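Local coordinates for ABC transporter substrate-binding protein (Bradyrhizobium japonicum, PDB 4I1D) that probably serves as the periplasmic solute-binding component of an ABC importer, possibly for polyamines, and can bind D-malate, at residues D165-K177 with G311-Q323. Sequence-based numbering, arbitrary orientation.
With ACT (acetate ion), chain S; SO4 (sulfate ion), chain G.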
# COMPACT_ATOMS: atom_id res chain seq x y z
N ASP A 165 -2.71 -10.40 -36.49
CA ASP A 165 -3.27 -11.47 -35.67
C ASP A 165 -2.56 -11.42 -34.32
O ASP A 165 -1.48 -12.00 -34.15
CB ASP A 165 -3.05 -12.83 -36.34
CG ASP A 165 -3.69 -13.98 -35.58
OD1 ASP A 165 -4.04 -13.80 -34.39
OD2 ASP A 165 -3.85 -15.07 -36.18
N VAL A 166 -3.17 -10.72 -33.37
CA VAL A 166 -2.52 -10.41 -32.10
C VAL A 166 -2.31 -11.62 -31.19
O VAL A 166 -1.22 -11.78 -30.62
CB VAL A 166 -3.21 -9.24 -31.35
CG1 VAL A 166 -2.41 -8.84 -30.12
CG2 VAL A 166 -3.34 -8.04 -32.28
N ASP A 167 -3.32 -12.47 -31.06
CA ASP A 167 -3.16 -13.72 -30.30
C ASP A 167 -1.95 -14.50 -30.82
O ASP A 167 -1.11 -14.94 -30.05
CB ASP A 167 -4.40 -14.62 -30.40
CG ASP A 167 -5.62 -14.02 -29.71
OD1 ASP A 167 -5.49 -12.93 -29.11
OD2 ASP A 167 -6.70 -14.64 -29.77
N ARG A 168 -1.90 -14.67 -32.13
CA ARG A 168 -0.81 -15.39 -32.78
C ARG A 168 0.55 -14.74 -32.48
O ARG A 168 1.54 -15.42 -32.24
CB ARG A 168 -1.07 -15.43 -34.29
CG ARG A 168 -0.07 -16.22 -35.08
CD ARG A 168 -0.42 -16.19 -36.56
NE ARG A 168 0.52 -16.98 -37.34
CZ ARG A 168 0.45 -17.14 -38.65
NH1 ARG A 168 -0.53 -16.54 -39.33
NH2 ARG A 168 1.34 -17.88 -39.29
N ALA A 169 0.60 -13.42 -32.48
CA ALA A 169 1.87 -12.77 -32.19
C ALA A 169 2.31 -13.02 -30.74
O ALA A 169 3.49 -13.29 -30.49
CB ALA A 169 1.78 -11.31 -32.47
N PHE A 170 1.38 -12.92 -29.80
CA PHE A 170 1.70 -13.14 -28.38
C PHE A 170 2.09 -14.60 -28.10
O PHE A 170 2.98 -14.86 -27.29
CB PHE A 170 0.55 -12.69 -27.46
CG PHE A 170 0.54 -11.20 -27.19
CD1 PHE A 170 -0.52 -10.40 -27.60
CD2 PHE A 170 1.61 -10.60 -26.53
CE1 PHE A 170 -0.53 -9.02 -27.35
CE2 PHE A 170 1.62 -9.22 -26.28
CZ PHE A 170 0.55 -8.43 -26.69
N LYS A 171 1.45 -15.54 -28.78
CA LYS A 171 1.81 -16.93 -28.58
C LYS A 171 3.27 -17.11 -29.01
O LYS A 171 4.07 -17.74 -28.31
CB LYS A 171 0.88 -17.87 -29.34
CG LYS A 171 1.09 -19.33 -28.96
CD LYS A 171 0.27 -20.29 -29.79
CE LYS A 171 0.54 -21.73 -29.37
NZ LYS A 171 -0.19 -22.74 -30.20
N LYS A 172 3.61 -16.54 -30.16
CA LYS A 172 4.96 -16.69 -30.70
C LYS A 172 5.99 -16.00 -29.78
O LYS A 172 7.11 -16.48 -29.59
CB LYS A 172 4.99 -16.13 -32.13
CG LYS A 172 6.13 -16.63 -32.99
CD LYS A 172 6.00 -18.12 -33.30
CE LYS A 172 7.17 -18.57 -34.15
NZ LYS A 172 7.35 -20.04 -34.17
N LEU A 173 5.58 -14.90 -29.16
CA LEU A 173 6.47 -14.19 -28.25
C LEU A 173 6.67 -14.95 -26.93
O LEU A 173 7.75 -14.90 -26.33
CB LEU A 173 5.95 -12.79 -27.97
CG LEU A 173 6.29 -11.78 -29.05
CD1 LEU A 173 5.43 -10.54 -28.89
CD2 LEU A 173 7.78 -11.43 -28.98
N GLU A 174 5.62 -15.63 -26.49
CA GLU A 174 5.70 -16.45 -25.29
C GLU A 174 6.72 -17.55 -25.49
O GLU A 174 7.49 -17.87 -24.59
CB GLU A 174 4.33 -17.06 -24.95
CG GLU A 174 3.61 -16.34 -23.82
CD GLU A 174 4.40 -16.37 -22.51
OE1 GLU A 174 5.18 -17.33 -22.29
OE2 GLU A 174 4.25 -15.44 -21.70
N GLU A 175 6.74 -18.13 -26.69
CA GLU A 175 7.69 -19.18 -27.01
C GLU A 175 9.16 -18.72 -26.87
O GLU A 175 9.99 -19.46 -26.36
CB GLU A 175 7.42 -19.74 -28.42
CG GLU A 175 8.52 -20.66 -28.93
CD GLU A 175 8.34 -21.09 -30.39
OE1 GLU A 175 7.34 -20.68 -31.02
OE2 GLU A 175 9.21 -21.84 -30.89
N ILE A 176 9.47 -17.50 -27.29
CA ILE A 176 10.86 -17.05 -27.36
C ILE A 176 11.33 -16.49 -26.02
O ILE A 176 12.53 -16.44 -25.73
CB ILE A 176 11.05 -15.96 -28.44
CG1 ILE A 176 12.52 -15.85 -28.88
CG2 ILE A 176 10.59 -14.60 -27.92
CD1 ILE A 176 13.21 -17.18 -29.15
N LYS A 177 10.37 -16.07 -25.21
CA LYS A 177 10.63 -15.30 -23.98
C LYS A 177 11.77 -15.85 -23.08
O LYS A 177 12.60 -15.08 -22.59
CB LYS A 177 9.33 -15.18 -23.20
CG LYS A 177 9.29 -14.08 -22.17
CD LYS A 177 7.91 -14.03 -21.56
CE LYS A 177 7.65 -12.68 -20.89
NZ LYS A 177 6.33 -12.66 -20.22
N GLY A 311 -5.43 -1.56 -32.51
CA GLY A 311 -4.07 -1.20 -32.14
C GLY A 311 -3.98 -0.85 -30.66
O GLY A 311 -3.05 -1.30 -29.97
N GLU A 312 -4.95 -0.09 -30.16
CA GLU A 312 -4.98 0.27 -28.74
C GLU A 312 -5.12 -0.99 -27.87
O GLU A 312 -4.35 -1.17 -26.92
CB GLU A 312 -6.13 1.24 -28.43
CG GLU A 312 -6.31 2.38 -29.44
CD GLU A 312 -5.42 3.61 -29.19
OE1 GLU A 312 -5.85 4.74 -29.54
OE2 GLU A 312 -4.30 3.46 -28.65
N ALA A 313 -6.08 -1.84 -28.21
CA ALA A 313 -6.28 -3.10 -27.49
C ALA A 313 -4.96 -3.88 -27.43
O ALA A 313 -4.57 -4.34 -26.37
CB ALA A 313 -7.37 -3.96 -28.14
N ALA A 314 -4.29 -4.01 -28.57
CA ALA A 314 -3.01 -4.72 -28.59
C ALA A 314 -2.02 -4.11 -27.61
O ALA A 314 -1.36 -4.83 -26.85
CB ALA A 314 -2.43 -4.77 -30.00
N GLU A 315 -1.93 -2.78 -27.60
CA GLU A 315 -1.02 -2.08 -26.70
C GLU A 315 -1.34 -2.38 -25.24
O GLU A 315 -0.43 -2.65 -24.46
CB GLU A 315 -1.02 -0.56 -26.94
CG GLU A 315 -0.41 -0.16 -28.27
CD GLU A 315 -0.27 1.35 -28.43
OE1 GLU A 315 0.58 1.95 -27.73
OE2 GLU A 315 -1.01 1.94 -29.25
N LYS A 316 -2.62 -2.33 -24.89
CA LYS A 316 -3.04 -2.60 -23.51
C LYS A 316 -2.68 -4.01 -23.05
O LYS A 316 -2.52 -4.26 -21.86
CB LYS A 316 -4.55 -2.33 -23.32
CG LYS A 316 -4.94 -0.88 -23.55
CD LYS A 316 -6.11 -0.42 -22.67
CE LYS A 316 -6.36 1.09 -22.83
NZ LYS A 316 -7.33 1.67 -21.84
N ARG A 317 -2.56 -4.94 -23.99
CA ARG A 317 -2.24 -6.32 -23.63
C ARG A 317 -0.77 -6.50 -23.28
O ARG A 317 -0.42 -7.44 -22.58
CB ARG A 317 -2.65 -7.31 -24.73
CG ARG A 317 -4.15 -7.54 -24.81
CD ARG A 317 -4.56 -8.25 -26.08
NE ARG A 317 -4.01 -9.60 -26.14
CZ ARG A 317 -4.36 -10.50 -27.04
NH1 ARG A 317 -5.26 -10.19 -27.97
NH2 ARG A 317 -3.81 -11.71 -27.01
N TRP A 318 0.08 -5.59 -23.77
CA TRP A 318 1.52 -5.73 -23.56
C TRP A 318 1.81 -5.70 -22.09
O TRP A 318 2.60 -6.50 -21.59
CB TRP A 318 2.30 -4.59 -24.24
CG TRP A 318 3.77 -4.86 -24.25
CD1 TRP A 318 4.72 -4.30 -23.44
CD2 TRP A 318 4.45 -5.80 -25.09
NE1 TRP A 318 5.96 -4.82 -23.74
CE2 TRP A 318 5.82 -5.74 -24.75
CE3 TRP A 318 4.05 -6.67 -26.10
CZ2 TRP A 318 6.79 -6.53 -25.38
CZ3 TRP A 318 5.00 -7.46 -26.73
CH2 TRP A 318 6.36 -7.38 -26.37
N ALA A 319 1.16 -4.78 -21.39
CA ALA A 319 1.41 -4.56 -19.98
C ALA A 319 1.32 -5.86 -19.21
O ALA A 319 2.19 -6.17 -18.40
CB ALA A 319 0.44 -3.52 -19.42
N SER A 320 0.27 -6.64 -19.47
CA SER A 320 0.07 -7.89 -18.75
C SER A 320 0.93 -9.02 -19.31
O SER A 320 1.24 -9.99 -18.62
CB SER A 320 -1.41 -8.28 -18.74
OG SER A 320 -1.85 -8.64 -20.04
N PHE A 321 1.31 -8.90 -20.58
CA PHE A 321 2.21 -9.89 -21.16
C PHE A 321 3.58 -9.86 -20.47
O PHE A 321 4.20 -10.90 -20.28
CB PHE A 321 2.36 -9.67 -22.67
CG PHE A 321 3.44 -10.50 -23.29
CD1 PHE A 321 4.62 -9.91 -23.73
CD2 PHE A 321 3.29 -11.87 -23.44
CE1 PHE A 321 5.62 -10.67 -24.32
CE2 PHE A 321 4.29 -12.64 -24.02
CZ PHE A 321 5.45 -12.04 -24.46
N MSE A 322 4.06 -8.67 -20.09
CA MSE A 322 5.33 -8.56 -19.37
C MSE A 322 5.13 -8.49 -17.85
O MSE A 322 4.58 -7.53 -17.34
CB MSE A 322 6.10 -7.33 -19.84
CG MSE A 322 6.32 -7.29 -21.35
SE MSE A 322 7.51 -8.73 -21.94
CE MSE A 322 9.11 -8.08 -21.03
N GLN A 323 5.61 -9.53 -17.16
CA GLN A 323 5.43 -9.71 -15.70
C GLN A 323 4.24 -10.63 -15.41
O GLN A 323 3.13 -10.17 -15.20
CB GLN A 323 5.27 -8.38 -14.94
CG GLN A 323 6.55 -7.86 -14.28
CD GLN A 323 6.61 -8.14 -12.78
OE1 GLN A 323 5.75 -8.82 -12.22
NE2 GLN A 323 7.63 -7.60 -12.11
C ACT S . -1.90 -11.50 -23.69
O ACT S . -2.74 -10.56 -23.63
OXT ACT S . -1.96 -12.25 -24.70
CH3 ACT S . -0.89 -11.72 -22.60
S SO4 G . 0.11 -18.24 -42.76
O1 SO4 G . 1.55 -18.08 -42.90
O2 SO4 G . -0.49 -16.98 -42.31
O3 SO4 G . -0.48 -18.61 -44.05
O4 SO4 G . -0.19 -19.30 -41.79
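Phe170 projects from helix 166-176 as a knob into a hole formed by Ala314, Arg317, Trp318 and Phe321. Its CE2 meets Trp318 CE3 at 3.5 Å, rim to rim, while CD2 lies 3.7 Å from Phe321 CG, over one face of that ring; the two phenyl planes are inclined at 51°. The opposite face of Phe321 receives Lys177, whose NZ stands 4.3 Å from the ring centroid in a cation-pi contact. With CG anti to the backbone N (chi1 -161°) and the chain extended beyond it, Lys177 hydrogen-bonds through NZ to Phe321 O, 2.8 Å away in the carbonyl plane, and forms a salt bridge with Asp167 of a neighbouring subunit. Leu173 CD1 abuts the edge of the Trp318 indole, whose NE1 hydrogen-bonds to Asn141 OD1. At the outer margin, Arg317 forms a salt bridge in which NH1 and NH2 both donate to Asp167 OD1 (both 3.0 Å), guanidinium and carboxylate planes 61° apart; NE and NH2 hold an acetate, probably from the crystallisation liquor. A serine in place of Phe170 would probably leave this hole unfilled and one face of Phe321 without its packing partner. This single knob in an aromatic cluster joins the near-parallel C-terminal helix to helix 166-176 in a periplasmic-binding-protein fold.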